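Local coordinates for protein monoglyceride lipase (Saccharomyces cerevisiae, PDB 4ZWN) that hydrolyses monoacylglycerols to free fatty acids and glycerol, preferring monounsaturated substrates, and also takes part in breaking down fatty acid ethyl esters, at residues W323-K326 with H327-T330; V110-E113 with Y114-F117; L307-D310 with K311-N314. The protein carries 2 engineered substitutions. One frame throughout, in Å; residues are numbered along the deposited sequence.

Contact 1: W323-K326 with H327-T330; sequences WLDK and HTTT
His327 turns its ring back over the last turn of helix 310-326, and its ND1 donates to the main-chain O of Trp323 at 2.7 Å. The bond is straight, 179° at the hydrogen, and the acceptor lies in the imidazole plane, although the ring nitrogen stands tilted from the carbonyl plane. CG of His327 lies beside its backbone N (chi1 -64°), which sends the ring back toward the indole. There His327 CE1 sits over one face of Trp323, 3.3 Å from NE1; the five-membered ring of Trp323 and the imidazole are inclined at 39°, an oblique pair. The arrangement is a helix C-terminus: His327 is the first residue to leave helical geometry, and side chains take up carbonyls that the ending helix can no longer pair regularly. Thus Thr328 OG1 donates to Leu324 O at 2.9 Å from above the carbonyl plane, while His327 N makes only weak bonds to Trp323 O and Leu324 O. Asp325 O accepts from Thr328 N at 3.0 Å. Outside the helix, His327 NE2 bonds Asp291, Thr328 OG1 bonds Arg61 and Tyr89, and Asp325 OD1 bonds Tyr89; Asp325 OD2 forms a salt bridge with Lys321 one turn earlier.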
ATOM      1  N   TRP A 323      10.517 -10.712  -9.207  1.00 35.43           N
ATOM      2  CA  TRP A 323      10.428  -9.464  -9.952  1.00 34.68           C
ATOM      3  C   TRP A 323      11.492  -8.480  -9.477  1.00 32.21           C
ATOM      4  O   TRP A 323      12.124  -7.800 -10.286  1.00 35.55           O
ATOM      5  CB  TRP A 323       9.034  -8.855  -9.806  1.00 37.68           C
ATOM      6  CG  TRP A 323       8.804  -7.666 -10.676  1.00 32.15           C
ATOM      7  CD1 TRP A 323       8.408  -7.669 -11.981  1.00 28.15           C
ATOM      8  CD2 TRP A 323       8.947  -6.291 -10.304  1.00 25.92           C
ATOM      9  NE1 TRP A 323       8.300  -6.382 -12.447  1.00 35.68           N
ATOM     10  CE2 TRP A 323       8.626  -5.517 -11.435  1.00 33.90           C
ATOM     11  CE3 TRP A 323       9.316  -5.642  -9.123  1.00 28.40           C
ATOM     12  CZ2 TRP A 323       8.662  -4.126 -11.422  1.00 33.08           C
ATOM     13  CZ3 TRP A 323       9.352  -4.260  -9.110  1.00 34.68           C
ATOM     14  CH2 TRP A 323       9.027  -3.516 -10.253  1.00 38.11           C
ATOM     15  N   LEU A 324      11.682  -8.414  -8.162  1.00 33.75           N
ATOM     16  CA  LEU A 324      12.701  -7.552  -7.567  1.00 36.56           C
ATOM     17  C   LEU A 324      14.106  -7.985  -7.965  1.00 36.28           C
ATOM     18  O   LEU A 324      14.944  -7.152  -8.313  1.00 36.33           O
ATOM     19  CB  LEU A 324      12.579  -7.550  -6.042  1.00 32.05           C
ATOM     20  CG  LEU A 324      11.373  -6.838  -5.434  1.00 33.87           C
ATOM     21  CD1 LEU A 324      11.303  -7.106  -3.941  1.00 32.97           C
ATOM     22  CD2 LEU A 324      11.446  -5.345  -5.713  1.00 39.31           C
ATOM     23  N   ASP A 325      14.359  -9.290  -7.896  1.00 34.58           N
ATOM     24  CA  ASP A 325      15.651  -9.841  -8.282  1.00 35.91           C
ATOM     25  C   ASP A 325      15.976  -9.472  -9.720  1.00 38.39           C
ATOM     26  O   ASP A 325      17.099  -9.076 -10.028  1.00 45.17           O
ATOM     27  CB  ASP A 325      15.668 -11.364  -8.114  1.00 36.95           C
ATOM     28  CG  ASP A 325      15.648 -11.792  -6.660  1.00 36.75           C
ATOM     29  OD1 ASP A 325      15.961 -10.956  -5.784  1.00 40.25           O
ATOM     30  OD2 ASP A 325      15.326 -12.968  -6.393  1.00 37.32           O
ATOM     31  N   LYS A 326      14.979  -9.591 -10.590  1.00 34.66           N
ATOM     32  CA  LYS A 326      15.148  -9.274 -12.003  1.00 40.39           C
ATOM     33  C   LYS A 326      15.591  -7.825 -12.212  1.00 42.77           C
ATOM     34  O   LYS A 326      16.342  -7.526 -13.143  1.00 40.40           O
ATOM     35  CB  LYS A 326      13.848  -9.547 -12.763  1.00 34.97           C
ATOM     36  CG  LYS A 326      13.960  -9.379 -14.264  1.00 45.14           C
ATOM     37  CD  LYS A 326      12.626  -9.621 -14.947  1.00 46.77           C
ATOM     38  CE  LYS A 326      12.769  -9.542 -16.456  1.00 53.72           C
ATOM     39  NZ  LYS A 326      13.446  -8.280 -16.866  1.00 56.92           N
ATOM     40  N   HIS A 327      15.142  -6.932 -11.332  1.00 39.67           N
ATOM     41  CA  HIS A 327      15.441  -5.510 -11.477  1.00 38.81           C
ATOM     42  C   HIS A 327      16.539  -5.076 -10.517  1.00 40.09           C
ATOM     43  O   HIS A 327      16.775  -3.874 -10.296  1.00 40.04           O
ATOM     44  CB  HIS A 327      14.175  -4.690 -11.278  1.00 35.18           C
ATOM     45  CG  HIS A 327      13.137  -4.946 -12.322  1.00 40.64           C
ATOM     46  ND1 HIS A 327      12.243  -5.995 -12.247  1.00 34.92           N
ATOM     47  CD2 HIS A 327      12.862  -4.302 -13.483  1.00 35.70           C
ATOM     48  CE1 HIS A 327      11.457  -5.977 -13.309  1.00 37.35           C
ATOM     49  NE2 HIS A 327      11.811  -4.962 -14.074  1.00 35.14           N
ATOM     50  N   THR A 328      17.228  -6.078  -9.971  1.00 42.12           N
ATOM     51  CA  THR A 328      18.477  -5.841  -9.238  1.00 49.51           C
ATOM     52  C   THR A 328      19.590  -6.812  -9.666  1.00 55.56           C
ATOM     53  O   THR A 328      20.623  -6.980  -8.974  1.00 62.54           O
ATOM     54  CB  THR A 328      18.263  -5.910  -7.696  1.00 46.26           C
ATOM     55  OG1 THR A 328      17.706  -7.170  -7.319  1.00 36.83           O
ATOM     56  CG2 THR A 328      17.312  -4.803  -7.234  1.00 34.67           C
ATOM     57  N   THR A 329      19.382  -7.455 -10.810  1.00 60.62           N
ATOM     58  CA  THR A 329      20.351  -8.405 -11.343  1.00 68.02           C
ATOM     59  C   THR A 329      21.541  -7.685 -11.970  1.00 80.33           C
ATOM     60  O   THR A 329      21.377  -6.875 -12.882  1.00 81.52           O
ATOM     61  CB  THR A 329      19.714  -9.334 -12.392  1.00 66.92           C
ATOM     62  OG1 THR A 329      20.713 -10.212 -12.926  1.00 72.76           O
ATOM     63  CG2 THR A 329      19.104  -8.521 -13.523  1.00 61.59           C
ATOM     64  N   THR A 330      22.737  -7.985 -11.474  1.00 88.27           N
ATOM     65  CA  THR A 330      23.955  -7.368 -11.984  1.00 92.58           C
ATOM     66  C   THR A 330      24.974  -8.421 -12.404  1.00 91.77           C
ATOM     67  O   THR A 330      25.084  -8.758 -13.583  1.00 94.57           O
ATOM     68  CB  THR A 330      24.594  -6.434 -10.939  1.00 90.81           C
ATOM     69  OG1 THR A 330      24.752  -7.138  -9.700  1.00 89.57           O
ATOM     70  CG2 THR A 330      23.722  -5.209 -10.714  1.00 80.95           C
TER

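Contact 2: V110-E113 with Y114-F117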
ATOM      1  N   VAL A 110      -7.930  11.959   9.779  1.00 34.73           N
ATOM      2  CA  VAL A 110      -7.796  13.365   9.418  1.00 31.00           C
ATOM      3  C   VAL A 110      -6.573  13.592   8.539  1.00 40.49           C
ATOM      4  O   VAL A 110      -5.449  13.720   9.031  1.00 38.60           O
ATOM      5  CB  VAL A 110      -7.697  14.266  10.666  1.00 37.52           C
ATOM      6  CG1 VAL A 110      -7.597  15.726  10.260  1.00 26.44           C
ATOM      7  CG2 VAL A 110      -8.899  14.045  11.579  1.00 40.93           C
ATOM      8  N   THR A 111      -6.801  13.628   7.231  1.00 35.72           N
ATOM      9  CA  THR A 111      -5.753  13.938   6.274  1.00 33.89           C
ATOM     10  C   THR A 111      -6.379  14.352   4.952  1.00 35.62           C
ATOM     11  O   THR A 111      -7.600  14.299   4.792  1.00 34.95           O
ATOM     12  CB  THR A 111      -4.805  12.745   6.049  1.00 37.25           C
ATOM     13  OG1 THR A 111      -3.697  13.159   5.240  1.00 32.70           O
ATOM     14  CG2 THR A 111      -5.536  11.598   5.367  1.00 35.27           C
ATOM     15  N   ASP A 112      -5.546  14.775   4.009  1.00 30.78           N
ATOM     16  CA  ASP A 112      -6.038  15.142   2.689  1.00 37.22           C
ATOM     17  C   ASP A 112      -4.978  14.914   1.615  1.00 34.09           C
ATOM     18  O   ASP A 112      -3.846  14.534   1.920  1.00 34.67           O
ATOM     19  CB  ASP A 112      -6.512  16.601   2.676  1.00 33.21           C
ATOM     20  CG  ASP A 112      -5.470  17.567   3.213  1.00 39.05           C
ATOM     21  OD1 ASP A 112      -4.257  17.316   3.047  1.00 42.13           O
ATOM     22  OD2 ASP A 112      -5.872  18.592   3.803  1.00 43.71           O
ATOM     23  N   GLU A 113      -5.363  15.160   0.366  1.00 30.03           N
ATOM     24  CA  GLU A 113      -4.506  14.941  -0.792  1.00 31.50           C
ATOM     25  C   GLU A 113      -3.125  15.574  -0.631  1.00 34.59           C
ATOM     26  O   GLU A 113      -2.108  14.934  -0.905  1.00 33.37           O
ATOM     27  CB  GLU A 113      -5.184  15.484  -2.053  1.00 28.28           C
ATOM     28  CG  GLU A 113      -4.355  15.355  -3.318  1.00 27.59           C
ATOM     29  CD  GLU A 113      -4.319  13.937  -3.861  1.00 36.74           C
ATOM     30  OE1 GLU A 113      -5.094  13.085  -3.375  1.00 35.61           O
ATOM     31  OE2 GLU A 113      -3.517  13.676  -4.783  1.00 37.94           O
ATOM     32  N   TYR A 114      -3.095  16.822  -0.174  1.00 36.82           N
ATOM     33  CA  TYR A 114      -1.833  17.533   0.012  1.00 36.38           C
ATOM     34  C   TYR A 114      -0.913  16.802   0.986  1.00 35.34           C
ATOM     35  O   TYR A 114       0.231  16.499   0.654  1.00 38.68           O
ATOM     36  CB  TYR A 114      -2.076  18.963   0.507  1.00 37.12           C
ATOM     37  CG  TYR A 114      -0.803  19.664   0.928  1.00 37.10           C
ATOM     38  CD1 TYR A 114       0.072  20.190  -0.015  1.00 39.32           C
ATOM     39  CD2 TYR A 114      -0.468  19.788   2.272  1.00 39.85           C
ATOM     40  CE1 TYR A 114       1.243  20.822   0.367  1.00 39.51           C
ATOM     41  CE2 TYR A 114       0.701  20.417   2.664  1.00 41.56           C
ATOM     42  CZ  TYR A 114       1.551  20.933   1.707  1.00 42.29           C
ATOM     43  OH  TYR A 114       2.714  21.561   2.096  1.00 52.37           O
ATOM     44  N   HIS A 115      -1.417  16.520   2.184  1.00 36.15           N
ATOM     45  CA  HIS A 115      -0.610  15.882   3.221  1.00 39.51           C
ATOM     46  C   HIS A 115      -0.164  14.483   2.827  1.00 39.21           C
ATOM     47  O   HIS A 115       0.949  14.071   3.157  1.00 38.40           O
ATOM     48  CB  HIS A 115      -1.378  15.812   4.543  1.00 43.20           C
ATOM     49  CG  HIS A 115      -1.446  17.118   5.270  1.00 42.62           C
ATOM     50  ND1 HIS A 115      -2.497  17.996   5.123  1.00 46.68           N
ATOM     51  CD2 HIS A 115      -0.590  17.694   6.143  1.00 43.74           C
ATOM     52  CE1 HIS A 115      -2.288  19.059   5.879  1.00 40.93           C
ATOM     53  NE2 HIS A 115      -1.136  18.901   6.508  1.00 41.93           N
ATOM     54  N   VAL A 116      -1.040  13.757   2.137  1.00 38.10           N
ATOM     55  CA  VAL A 116      -0.751  12.392   1.718  1.00 35.17           C
ATOM     56  C   VAL A 116       0.559  12.329   0.936  1.00 35.64           C
ATOM     57  O   VAL A 116       1.435  11.516   1.235  1.00 34.39           O
ATOM     58  CB  VAL A 116      -1.899  11.812   0.863  1.00 35.08           C
ATOM     59  CG1 VAL A 116      -1.434  10.581   0.098  1.00 31.67           C
ATOM     60  CG2 VAL A 116      -3.099  11.479   1.741  1.00 33.93           C
ATOM     61  N   PHE A 117       0.705  13.215  -0.043  1.00 37.07           N
ATOM     62  CA  PHE A 117       1.886  13.197  -0.892  1.00 36.36           C
ATOM     63  C   PHE A 117       3.045  13.985  -0.300  1.00 34.04           C
ATOM     64  O   PHE A 117       4.202  13.611  -0.482  1.00 38.86           O
ATOM     65  CB  PHE A 117       1.539  13.715  -2.286  1.00 30.16           C
ATOM     66  CG  PHE A 117       0.833  12.698  -3.135  1.00 33.76           C
ATOM     67  CD1 PHE A 117       1.554  11.746  -3.837  1.00 32.13           C
ATOM     68  CD2 PHE A 117      -0.548  12.673  -3.207  1.00 35.76           C
ATOM     69  CE1 PHE A 117       0.910  10.797  -4.607  1.00 34.06           C
ATOM     70  CE2 PHE A 117      -1.198  11.727  -3.977  1.00 37.83           C
ATOM     71  CZ  PHE A 117      -0.468  10.788  -4.679  1.00 36.06           C
TER
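Asp112 OD1 takes two hydrogen bonds from His115, one from the backbone N at 3.1 Å and one from the ring ND1 at 2.8 Å. The first is an N-cap bond: Asp112 precedes helix 113-134 of the alpha/beta-hydrolase fold and closes its first turn. The amide meets OD1 nearly end-on to the C-O bond, whereas ND1 arrives on the syn side, 32° out of the carboxylate plane. Holding CG between the backbone N and the carbonyl carbon (chi1 52°) brings the carboxylate back over the turn. The ND1 bond fixes the turn of the imidazole, whose plane nearly contains OD1, and Tyr114 CD2 lies over one of its faces. Behind the cap, Asp112 O accepts from Val116 N at 2.9 Å. On the other flank, Thr111 OG1 rests 3.6 Å from His115 CB. Glu113 bends at chi2 (76°) and reaches along the helix, its OE2 lying obliquely against the phenyl ring of Phe117, nearest to CE2. Farther out, Val116 packs on Ile149 of helix 145-156, and Arg234 and Asp238 of helix 233-248 touch the Asp112 side chain. Asp238 OD2 also accepts from Glu113 N, and Glu113 OE1 forms a salt bridge with Arg242 NH1.

Contact 3: L307-D310 with K311-N314; sequences LETD and KVFN
Thr309 caps the start of helix 310-326, its OG1 accepting from Val312 N at 3.2 Å with an angle of 165° at the hydrogen. The hydroxyl reaches that amide because OG1 stands between the threonine's own N and carbonyl carbon (chi1 66°). Backbone bonds continue the turn, from Phe313 N to Thr309 O (2.8 Å) and from Asn314 N to Asp310 O (3.0 Å). A carboxylate steadies the cap from behind: Glu308 OE1 accepts from Thr309 N at 3.0 Å on its anti side and also bonds Ser212 OG. Nonpolar contact joins Val312 CG1 to Glu308 CB at 3.7 Å, while the CG2 methyl lies against the capping hydroxyl. With Glu308 cut back to an alanine, Thr309 N and Ser212 OG would probably lose their shared acceptor, and a gap is likely to open beside Val312 CG1. Among charges, Asp310 OD1 pairs with Arg79, which also donates to Glu308 O and so links both sides of the cap to helix 78-86. The turn follows the loop after strand 292-297; this loop holds His302, the probable charge-relay histidine, whose side chain is about 7 Å from that of Glu308. Leu307 packs on helix 214-222, and Phe313 meets His83 of helix 78-86 edge-to-face.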
ATOM      1  N   LEU A 307      -2.828 -10.661   4.746  1.00 34.62           N
ATOM      2  CA  LEU A 307      -3.827 -11.369   5.541  1.00 37.86           C
ATOM      3  C   LEU A 307      -4.391 -12.627   4.878  1.00 30.62           C
ATOM      4  O   LEU A 307      -5.274 -13.277   5.429  1.00 32.08           O
ATOM      5  CB  LEU A 307      -4.968 -10.409   5.890  1.00 36.31           C
ATOM      6  CG  LEU A 307      -4.517  -9.167   6.669  1.00 40.10           C
ATOM      7  CD1 LEU A 307      -5.659  -8.181   6.858  1.00 32.19           C
ATOM      8  CD2 LEU A 307      -3.910  -9.563   8.015  1.00 35.30           C
ATOM      9  N   GLU A 308      -3.876 -12.981   3.707  1.00 33.76           N
ATOM     10  CA  GLU A 308      -4.374 -14.160   3.003  1.00 35.19           C
ATOM     11  C   GLU A 308      -3.714 -15.451   3.480  1.00 33.10           C
ATOM     12  O   GLU A 308      -2.864 -15.438   4.370  1.00 38.68           O
ATOM     13  CB  GLU A 308      -4.180 -14.007   1.493  1.00 34.91           C
ATOM     14  CG  GLU A 308      -5.397 -13.453   0.765  1.00 34.60           C
ATOM     15  CD  GLU A 308      -6.567 -14.428   0.744  1.00 37.73           C
ATOM     16  OE1 GLU A 308      -6.377 -15.609   1.104  1.00 40.89           O
ATOM     17  OE2 GLU A 308      -7.680 -14.013   0.360  1.00 41.70           O
ATOM     18  N   THR A 309      -4.118 -16.567   2.879  1.00 34.77           N
ATOM     19  CA  THR A 309      -3.597 -17.878   3.249  1.00 35.81           C
ATOM     20  C   THR A 309      -2.125 -18.008   2.894  1.00 39.53           C
ATOM     21  O   THR A 309      -1.608 -17.257   2.065  1.00 41.81           O
ATOM     22  CB  THR A 309      -4.373 -19.017   2.557  1.00 33.72           C
ATOM     23  OG1 THR A 309      -4.150 -18.962   1.140  1.00 39.95           O
ATOM     24  CG2 THR A 309      -5.859 -18.908   2.839  1.00 30.03           C
ATOM     25  N   ASP A 310      -1.457 -18.969   3.526  1.00 40.65           N
ATOM     26  CA  ASP A 310      -0.053 -19.245   3.247  1.00 43.43           C
ATOM     27  C   ASP A 310       0.150 -19.589   1.781  1.00 38.27           C
ATOM     28  O   ASP A 310       1.144 -19.196   1.177  1.00 38.25           O
ATOM     29  CB  ASP A 310       0.462 -20.385   4.128  1.00 40.33           C
ATOM     30  CG  ASP A 310       0.707 -19.952   5.556  1.00 41.27           C
ATOM     31  OD1 ASP A 310       0.330 -18.816   5.908  1.00 44.37           O
ATOM     32  OD2 ASP A 310       1.276 -20.751   6.329  1.00 54.65           O
ATOM     33  N   LYS A 311      -0.801 -20.325   1.214  1.00 40.67           N
ATOM     34  CA  LYS A 311      -0.724 -20.713  -0.189  1.00 39.18           C
ATOM     35  C   LYS A 311      -0.731 -19.480  -1.083  1.00 40.84           C
ATOM     36  O   LYS A 311       0.112 -19.339  -1.972  1.00 38.93           O
ATOM     37  CB  LYS A 311      -1.880 -21.642  -0.555  1.00 38.01           C
ATOM     38  CG  LYS A 311      -1.864 -22.101  -2.002  1.00 39.81           C
ATOM     39  CD  LYS A 311      -3.139 -22.846  -2.351  1.00 45.01           C
ATOM     40  CE  LYS A 311      -3.142 -23.288  -3.805  1.00 46.19           C
ATOM     41  NZ  LYS A 311      -4.393 -24.015  -4.156  1.00 56.18           N
ATOM     42  N   VAL A 312      -1.682 -18.584  -0.832  1.00 37.86           N
ATOM     43  CA  VAL A 312      -1.797 -17.354  -1.604  1.00 34.33           C
ATOM     44  C   VAL A 312      -0.578 -16.452  -1.418  1.00 34.21           C
ATOM     45  O   VAL A 312      -0.001 -15.977  -2.396  1.00 33.58           O
ATOM     46  CB  VAL A 312      -3.065 -16.570  -1.225  1.00 35.47           C
ATOM     47  CG1 VAL A 312      -3.032 -15.175  -1.836  1.00 36.58           C
ATOM     48  CG2 VAL A 312      -4.305 -17.326  -1.671  1.00 25.84           C
ATOM     49  N   PHE A 313      -0.183 -16.235  -0.167  1.00 33.88           N
ATOM     50  CA  PHE A 313       0.923 -15.331   0.132  1.00 34.32           C
ATOM     51  C   PHE A 313       2.226 -15.788  -0.508  1.00 36.81           C
ATOM     52  O   PHE A 313       2.965 -14.977  -1.066  1.00 38.01           O
ATOM     53  CB  PHE A 313       1.123 -15.188   1.641  1.00 41.28           C
ATOM     54  CG  PHE A 313       2.295 -14.318   2.011  1.00 42.47           C
ATOM     55  CD1 PHE A 313       2.168 -12.939   2.036  1.00 39.30           C
ATOM     56  CD2 PHE A 313       3.525 -14.879   2.317  1.00 37.08           C
ATOM     57  CE1 PHE A 313       3.243 -12.135   2.365  1.00 37.82           C
ATOM     58  CE2 PHE A 313       4.602 -14.081   2.644  1.00 37.81           C
ATOM     59  CZ  PHE A 313       4.460 -12.705   2.669  1.00 38.19           C
ATOM     60  N   ASN A 314       2.508 -17.084  -0.419  1.00 36.27           N
ATOM     61  CA  ASN A 314       3.728 -17.636  -0.993  1.00 38.32           C
ATOM     62  C   ASN A 314       3.799 -17.410  -2.496  1.00 36.65           C
ATOM     63  O   ASN A 314       4.824 -16.970  -3.012  1.00 36.03           O
ATOM     64  CB  ASN A 314       3.842 -19.129  -0.679  1.00 35.62           C
ATOM     65  CG  ASN A 314       4.108 -19.394   0.790  1.00 38.44           C
ATOM     66  OD1 ASN A 314       4.685 -18.559   1.488  1.00 43.87           O
ATOM     67  ND2 ASN A 314       3.683 -20.558   1.269  1.00 42.50           N
TER

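In the fold
Contact 2 comes first along the chain, followed by contact 3 and then contact 1. Contacts 3 and 1 mark the two ends of the same C-terminal helix, 310-326, with centres 23 Å apart. Contact 2 starts a different helix, 113-134, which in sequence joins strand 89-94 to strand 138-143 of the central eight-stranded sheet. It lies across the chain's centre from both others, its centre 33 Å from that of contact 1 and 31 Å from that of contact 3. None of the three touches another. Together they mark the starts of two helices of the alpha/beta-hydrolase fold and the end of one; contact 3 lies nearest the probable charge-relay residues, while contacts 1 and 2 lie away from the active site.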